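MAU2 chromatid cohesion factor homolog (Saccharomyces cerevisiae, PDB 4XDN) forms a complex with SCC2 that is required for the cohesin complex to associate with chromosomes, and so takes part in sister chromatid cohesion. Local coordinates at residues F179-V182 against G183-C187; R194-K197 against T198-G202; L219-V222 against N223-L226. One frame throughout, in Å; residues are numbered along the deposited sequence.

Contact 1: F179-V182 against G183-C187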
loop_
_atom_site.group_PDB
_atom_site.type_symbol
_atom_site.label_atom_id
_atom_site.label_comp_id
_atom_site.label_asym_id
_atom_site.label_seq_id
_atom_site.Cartn_x
_atom_site.Cartn_y
_atom_site.Cartn_z
ATOM N N PHE A 179 -22.372 1.216 -11.137
ATOM C CA PHE A 179 -21.738 2.376 -11.748
ATOM C C PHE A 179 -21.491 3.496 -10.743
ATOM O O PHE A 179 -20.649 4.364 -10.973
ATOM C CB PHE A 179 -22.577 2.868 -12.926
ATOM C CG PHE A 179 -22.415 2.019 -14.151
ATOM C CD1 PHE A 179 -21.291 2.147 -14.948
ATOM C CD2 PHE A 179 -23.363 1.068 -14.486
ATOM C CE1 PHE A 179 -21.123 1.359 -16.068
ATOM C CE2 PHE A 179 -23.200 0.277 -15.607
ATOM C CZ PHE A 179 -22.078 0.422 -16.397
ATOM N N GLN A 180 -22.201 3.469 -9.621
ATOM C CA GLN A 180 -21.847 4.331 -8.505
ATOM C C GLN A 180 -20.461 3.932 -8.017
ATOM O O GLN A 180 -19.625 4.782 -7.724
ATOM C CB GLN A 180 -22.868 4.227 -7.374
ATOM C CG GLN A 180 -24.092 5.108 -7.557
ATOM C CD GLN A 180 -25.019 5.068 -6.358
ATOM O OE1 GLN A 180 -25.894 4.207 -6.262
ATOM N NE2 GLN A 180 -24.827 6.001 -5.431
ATOM N N TYR A 181 -20.228 2.625 -7.951
ATOM C CA TYR A 181 -18.940 2.083 -7.541
ATOM C C TYR A 181 -17.847 2.432 -8.547
ATOM O O TYR A 181 -16.710 2.700 -8.163
ATOM C CB TYR A 181 -19.040 0.566 -7.363
ATOM C CG TYR A 181 -17.729 -0.168 -7.512
ATOM C CD1 TYR A 181 -16.825 -0.235 -6.462
ATOM C CD2 TYR A 181 -17.401 -0.807 -8.702
ATOM C CE1 TYR A 181 -15.627 -0.909 -6.594
ATOM C CE2 TYR A 181 -16.211 -1.481 -8.845
ATOM C CZ TYR A 181 -15.324 -1.530 -7.788
ATOM O OH TYR A 181 -14.134 -2.208 -7.930
ATOM N N VAL A 182 -18.193 2.429 -9.831
ATOM C CA VAL A 182 -17.256 2.842 -10.871
ATOM C C VAL A 182 -16.873 4.298 -10.658
ATOM O O VAL A 182 -15.702 4.659 -10.743
ATOM C CB VAL A 182 -17.850 2.657 -12.286
ATOM C CG1 VAL A 182 -16.971 3.322 -13.349
ATOM C CG2 VAL A 182 -18.028 1.180 -12.595
ATOM N N GLY A 183 -17.871 5.128 -10.374
ATOM C CA GLY A 183 -17.643 6.536 -10.100
ATOM C C GLY A 183 -16.676 6.749 -8.950
ATOM O O GLY A 183 -15.767 7.572 -9.042
ATOM N N VAL A 184 -16.877 6.005 -7.866
ATOM C CA VAL A 184 -15.986 6.065 -6.712
ATOM C C VAL A 184 -14.550 5.771 -7.134
ATOM O O VAL A 184 -13.625 6.498 -6.766
ATOM C CB VAL A 184 -16.414 5.065 -5.609
ATOM C CG1 VAL A 184 -15.390 5.016 -4.466
ATOM C CG2 VAL A 184 -17.781 5.433 -5.060
ATOM N N MET A 185 -14.369 4.702 -7.904
ATOM C CA MET A 185 -13.037 4.307 -8.341
ATOM C C MET A 185 -12.402 5.393 -9.199
ATOM O O MET A 185 -11.183 5.571 -9.176
ATOM C CB MET A 185 -13.091 2.985 -9.114
ATOM C CG MET A 185 -13.426 1.764 -8.259
ATOM S SD MET A 185 -12.507 1.722 -6.704
ATOM C CE MET A 185 -12.134 -0.015 -6.555
ATOM N N LEU A 186 -13.227 6.124 -9.943
ATOM C CA LEU A 186 -12.735 7.225 -10.762
ATOM C C LEU A 186 -12.343 8.410 -9.883
ATOM O O LEU A 186 -11.383 9.122 -10.181
ATOM C CB LEU A 186 -13.789 7.651 -11.789
ATOM C CG LEU A 186 -14.127 6.629 -12.879
ATOM C CD1 LEU A 186 -15.319 7.094 -13.700
ATOM C CD2 LEU A 186 -12.932 6.374 -13.781
ATOM N N CYS A 187 -13.081 8.621 -8.799
ATOM C CA CYS A 187 -12.750 9.682 -7.857
ATOM C C CYS A 187 -11.416 9.393 -7.173
ATOM O O CYS A 187 -10.606 10.296 -6.981
ATOM C CB CYS A 187 -13.854 9.851 -6.809
ATOM S SG CYS A 187 -15.326 10.705 -7.402
#

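Contact 2: R194-K197 against T198-G202. With SO4 (sulfate ion), chain E.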
loop_
_atom_site.group_PDB
_atom_site.type_symbol
_atom_site.label_atom_id
_atom_site.label_comp_id
_atom_site.label_asym_id
_atom_site.label_seq_id
_atom_site.Cartn_x
_atom_site.Cartn_y
_atom_site.Cartn_z
ATOM N N ARG A 194 -12.362 13.901 -0.614
ATOM C CA ARG A 194 -13.622 14.276 0.017
ATOM C C ARG A 194 -14.796 13.691 -0.766
ATOM O O ARG A 194 -15.749 13.184 -0.173
ATOM C CB ARG A 194 -13.745 15.799 0.130
ATOM C CG ARG A 194 -12.983 16.381 1.319
ATOM C CD ARG A 194 -12.026 17.501 0.925
ATOM N NE ARG A 194 -12.673 18.809 0.888
ATOM C CZ ARG A 194 -12.029 19.956 0.687
ATOM N NH1 ARG A 194 -10.715 19.962 0.500
ATOM N NH2 ARG A 194 -12.699 21.102 0.673
ATOM N N ARG A 195 -14.723 13.748 -2.093
ATOM C CA ARG A 195 -15.755 13.145 -2.935
ATOM C C ARG A 195 -15.800 11.625 -2.786
ATOM O O ARG A 195 -16.877 11.030 -2.819
ATOM C CB ARG A 195 -15.537 13.499 -4.408
ATOM C CG ARG A 195 -16.235 14.775 -4.871
ATOM C CD ARG A 195 -15.272 15.946 -5.012
ATOM N NE ARG A 195 -15.575 16.758 -6.187
ATOM C CZ ARG A 195 -14.694 17.532 -6.814
ATOM N NH1 ARG A 195 -13.438 17.607 -6.384
ATOM N NH2 ARG A 195 -15.069 18.233 -7.877
ATOM N N VAL A 196 -14.634 10.998 -2.642
ATOM C CA VAL A 196 -14.570 9.545 -2.497
ATOM C C VAL A 196 -15.367 9.112 -1.272
ATOM O O VAL A 196 -16.235 8.243 -1.360
ATOM C CB VAL A 196 -13.110 9.036 -2.372
ATOM C CG1 VAL A 196 -13.076 7.553 -1.987
ATOM C CG2 VAL A 196 -12.350 9.254 -3.674
ATOM N N LYS A 197 -15.068 9.734 -0.135
ATOM C CA LYS A 197 -15.724 9.409 1.127
ATOM C C LYS A 197 -17.227 9.648 1.043
ATOM O O LYS A 197 -18.024 8.840 1.521
ATOM C CB LYS A 197 -15.119 10.236 2.261
ATOM C CG LYS A 197 -13.639 9.983 2.477
ATOM C CD LYS A 197 -12.983 11.118 3.242
ATOM C CE LYS A 197 -11.490 10.880 3.406
ATOM N NZ LYS A 197 -10.805 12.078 3.963
ATOM N N THR A 198 -17.604 10.766 0.429
ATOM C CA THR A 198 -19.009 11.101 0.229
ATOM C C THR A 198 -19.687 10.070 -0.666
ATOM O O THR A 198 -20.818 9.659 -0.406
ATOM C CB THR A 198 -19.162 12.505 -0.395
ATOM O OG1 THR A 198 -18.723 13.496 0.540
ATOM C CG2 THR A 198 -20.616 12.788 -0.781
ATOM N N SER A 199 -18.992 9.658 -1.722
ATOM C CA SER A 199 -19.556 8.710 -2.676
ATOM C C SER A 199 -19.651 7.314 -2.074
ATOM O O SER A 199 -20.641 6.615 -2.282
ATOM C CB SER A 199 -18.720 8.673 -3.957
ATOM O OG SER A 199 -18.725 9.933 -4.605
ATOM N N PHE A 200 -18.625 6.908 -1.331
ATOM C CA PHE A 200 -18.648 5.612 -0.656
ATOM C C PHE A 200 -19.840 5.529 0.290
ATOM O O PHE A 200 -20.593 4.556 0.270
ATOM C CB PHE A 200 -17.351 5.372 0.124
ATOM C CG PHE A 200 -16.376 4.463 -0.572
ATOM C CD1 PHE A 200 -16.719 3.153 -0.873
ATOM C CD2 PHE A 200 -15.108 4.910 -0.906
ATOM C CE1 PHE A 200 -15.826 2.316 -1.507
ATOM C CE2 PHE A 200 -14.209 4.074 -1.538
ATOM C CZ PHE A 200 -14.569 2.775 -1.840
ATOM N N HIS A 201 -20.002 6.558 1.114
ATOM C CA HIS A 201 -21.089 6.603 2.086
ATOM C C HIS A 201 -22.450 6.537 1.398
ATOM O O HIS A 201 -23.315 5.754 1.789
ATOM C CB HIS A 201 -20.992 7.872 2.934
ATOM C CG HIS A 201 -21.979 7.921 4.058
ATOM N ND1 HIS A 201 -23.276 8.354 3.893
ATOM C CD2 HIS A 201 -21.856 7.590 5.365
ATOM C CE1 HIS A 201 -23.912 8.288 5.050
ATOM N NE2 HIS A 201 -23.072 7.827 5.959
ATOM N N GLY A 202 -22.634 7.362 0.372
ATOM C CA GLY A 202 -23.879 7.376 -0.374
ATOM C C GLY A 202 -24.116 6.046 -1.062
ATOM O O GLY A 202 -25.243 5.555 -1.129
HETATM S S SO4 E . -11.900 16.844 -2.977
HETATM O O1 SO4 E . -12.831 15.726 -3.113
HETATM O O2 SO4 E . -11.343 17.178 -4.286
HETATM O O3 SO4 E . -12.618 17.999 -2.446
HETATM O O4 SO4 E . -10.812 16.473 -2.074
#

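Contact 3: L219-V222 against N223-L226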
loop_
_atom_site.group_PDB
_atom_site.type_symbol
_atom_site.label_atom_id
_atom_site.label_comp_id
_atom_site.label_asym_id
_atom_site.label_seq_id
_atom_site.Cartn_x
_atom_site.Cartn_y
_atom_site.Cartn_z
ATOM N N LEU A 219 -15.135 -3.237 2.026
ATOM C CA LEU A 219 -13.737 -3.647 2.007
ATOM C C LEU A 219 -12.934 -2.716 1.106
ATOM O O LEU A 219 -11.813 -2.333 1.444
ATOM C CB LEU A 219 -13.603 -5.097 1.531
ATOM C CG LEU A 219 -14.091 -6.167 2.505
ATOM C CD1 LEU A 219 -14.240 -7.506 1.800
ATOM C CD2 LEU A 219 -13.143 -6.288 3.683
ATOM N N CYS A 220 -13.511 -2.356 -0.039
ATOM C CA CYS A 220 -12.892 -1.381 -0.934
ATOM C C CYS A 220 -12.694 -0.068 -0.189
ATOM O O CYS A 220 -11.659 0.587 -0.321
ATOM C CB CYS A 220 -13.752 -1.147 -2.183
ATOM S SG CYS A 220 -13.943 -2.568 -3.292
ATOM N N TYR A 221 -13.700 0.301 0.598
ATOM C CA TYR A 221 -13.676 1.542 1.360
ATOM C C TYR A 221 -12.537 1.536 2.372
ATOM O O TYR A 221 -11.697 2.435 2.378
ATOM C CB TYR A 221 -15.014 1.743 2.073
ATOM C CG TYR A 221 -15.188 3.081 2.759
ATOM C CD1 TYR A 221 -14.468 4.199 2.358
ATOM C CD2 TYR A 221 -16.083 3.224 3.811
ATOM C CE1 TYR A 221 -14.640 5.421 2.985
ATOM C CE2 TYR A 221 -16.257 4.436 4.444
ATOM C CZ TYR A 221 -15.533 5.531 4.028
ATOM O OH TYR A 221 -15.706 6.739 4.662
ATOM N N VAL A 222 -12.512 0.514 3.222
ATOM C CA VAL A 222 -11.498 0.409 4.264
ATOM C C VAL A 222 -10.096 0.395 3.658
ATOM O O VAL A 222 -9.202 1.087 4.146
ATOM C CB VAL A 222 -11.707 -0.857 5.127
ATOM C CG1 VAL A 222 -10.532 -1.077 6.080
ATOM C CG2 VAL A 222 -13.004 -0.745 5.916
ATOM N N ASN A 223 -9.912 -0.379 2.592
ATOM C CA ASN A 223 -8.607 -0.470 1.947
ATOM C C ASN A 223 -8.168 0.882 1.398
ATOM O O ASN A 223 -7.007 1.264 1.529
ATOM C CB ASN A 223 -8.623 -1.506 0.820
ATOM C CG ASN A 223 -7.286 -2.219 0.656
ATOM O OD1 ASN A 223 -7.242 -3.388 0.267
ATOM N ND2 ASN A 223 -6.191 -1.526 0.968
ATOM N N TYR A 224 -9.098 1.607 0.785
ATOM C CA TYR A 224 -8.805 2.950 0.295
ATOM C C TYR A 224 -8.339 3.861 1.430
ATOM O O TYR A 224 -7.361 4.592 1.286
ATOM C CB TYR A 224 -10.031 3.562 -0.386
ATOM C CG TYR A 224 -10.017 5.075 -0.390
ATOM C CD1 TYR A 224 -9.267 5.782 -1.321
ATOM C CD2 TYR A 224 -10.747 5.796 0.545
ATOM C CE1 TYR A 224 -9.249 7.163 -1.324
ATOM C CE2 TYR A 224 -10.734 7.178 0.552
ATOM C CZ TYR A 224 -9.982 7.856 -0.384
ATOM O OH TYR A 224 -9.969 9.231 -0.377
ATOM N N LEU A 225 -9.047 3.811 2.553
ATOM C CA LEU A 225 -8.725 4.655 3.698
ATOM C C LEU A 225 -7.352 4.305 4.263
ATOM O O LEU A 225 -6.578 5.192 4.619
ATOM C CB LEU A 225 -9.798 4.519 4.784
ATOM C CG LEU A 225 -11.191 5.051 4.428
ATOM C CD1 LEU A 225 -12.200 4.636 5.483
ATOM C CD2 LEU A 225 -11.184 6.566 4.275
ATOM N N LEU A 226 -7.052 3.012 4.338
ATOM C CA LEU A 226 -5.756 2.559 4.832
ATOM C C LEU A 226 -4.625 2.977 3.894
ATOM O O LEU A 226 -3.542 3.348 4.349
ATOM C CB LEU A 226 -5.754 1.041 5.010
ATOM C CG LEU A 226 -6.510 0.504 6.228
ATOM C CD1 LEU A 226 -6.659 -1.006 6.127
ATOM C CD2 LEU A 226 -5.801 0.883 7.520
#

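Contact 1: F179-V182 against G183-C187
M185 lays its side chain over one face of the Y181 ring, one helical turn back along helix 170-189. CG makes the CH-pi contact, 4.1 Å from the ring centroid and offset toward the rim on the CE1-CZ side. SD stands obliquely to the ring, its centroid distance of 4.9 Å making this a Met-aromatic contact, and CE comes down beside the CE1-CZ edge, with M185 CE 3.3 Å from Y181 OH. Bends at chi2 (-45°) and chi3 (-141°) curl the thioether, so that CG lies over the face while SD and CE reach outward past the rim. With Y181 CG anti to the backbone N (chi1 156°), the ring leans along the helix toward M185.

V182 and L186 run side by side on another part of the surface, with V182 CG1 4.1 Å from L186 CD1. Beneath both pairs are the i to i+4 backbone bonds of an alpha-helix, among them M185 N to Y181 O at 3.1 Å. Further out, Y181 packs on L217 and C220 of helix 212-228 and on an apolar side chain of the partner protein chain, while L186 turns to helix 147-165 and V184 to helix 193-206. Apart from the backbone bonds, the side chains meet through dispersion and probably a weak sulfur-aromatic attraction, consistent with an apolar surface shared by neighbouring helices and the bound protein.

Contact 2: R194-K197 against T198-G202
V196 sets CG1 against the edge of the F200 ring, one turn further along helix 193-206, with V196 CG1 3.5 Å from F200 CD2. The two side chains lie alongside each other and point the same way; with V196 CG1 anti to its backbone N (chi1 170°), that methyl is brought up to the CD2-CE2 side of the ring. Under them F200 N donates to V196 O at 2.7 Å.

On a neighbouring part of the helix, S199 bonds twice to the carbonyl one turn back. Its N-H and its hydroxyl both donate to R195 O, from opposite faces of the carbonyl plane, with S199 OG 2.8 Å from R195 O. The hydroxyl is thereby satisfied within its own helix, in the familiar manner of a serine folded back on the i-4 carbonyl.

Helix 193-206 is one of a long succession of helices in a mostly helical chain, a superhelical array consistent with the TPR-type architecture of the SCC4/mau-2 family. V196 and F200 are buried between helices 170-189 and 212-228, where the F200 ring stacks with Y221, and K197 makes a cation-pi contact with F230.

At the N-terminal end a sulfate, probably from the crystallisation liquor, sits over the first turn, where two arginines and the amide N-H groups of a helix start would probably attract an anion electrostatically. R195 N donates to sulfate O1 at 2.9 Å, and R194 N makes a weak bond to O4. R195 bends its chain round the anion to give a further bond, NH1 to sulfate O2 at 3.0 Å, whereas R194 turns a guanidinium face to O3, 3.4 Å above its plane.

Contact 3: L219-V222 against N223-L226
Y221 and L225 make the CH-pi contact of this turn. L225 CD1 lies over one face of the Y221 ring, 3.8 Å from its centroid and 20° off the normal, offset toward the rim on the CE1-CZ side. The ring gets there because Y221 CG is anti to the backbone N (chi1 -172°) and a chi2 of 24° turns its face to the leucine. L225 CG, 3.8 Å from Y221 CE1, stands just outside the rim while CD1 reaches in over the face.

Aliphatic packing follows at V222, whose CG1 is 3.9 Å from L226 CD1 as the two side chains run side by side. Y224 takes a different attitude to Y221: its CD2 lies near the plane of the Y221 ring at the edge, 4.4 Å from Y221 CD1. The Y224 ring in turn directs an edge at Y221 O.

These residues form the second half of helix 212-228, which follows helix 193-206 in the superhelical succession and lies between it and helix 250-266. Y221 packs on L204 and Y224 on V196 of the preceding helix, while L219 reaches W255 and L259 of helix 250-266.

Hydrogen bonding within the turn is that of a regular alpha-helix, from N223 N to L219 O through L226 N to V222 O at 2.9 Å. The polar ends of Y224 and N223 find partners beyond it: Y224 OH bonds to H193 ND1, and N223 OD1 accepts from W255 NE1. N223 ND2 bonds to the backbone of the partner protein chain, and L226 packs on an apolar side chain there.

Overall arrangement
The three contacts occupy consecutive helices, 170-189, 193-206 and 212-228, and follow one another along the chain in that order. Centres of contacts 1 and 2 are about 10 Å apart, those of 2 and 3 about 12 Å, and those of 1 and 3 about 14 Å, and each touches the other two. V184 and C187 of contact 1 meet F200 and V196 of contact 2, giving a continuous apolar core through three successive helices. Contacts 1 and 3 also touch the other protein chain, which contact 2 does not. That chain is probably SCC2, so helices 170-189 and 212-228 offer it part of its seat while helix 193-206 packs against both.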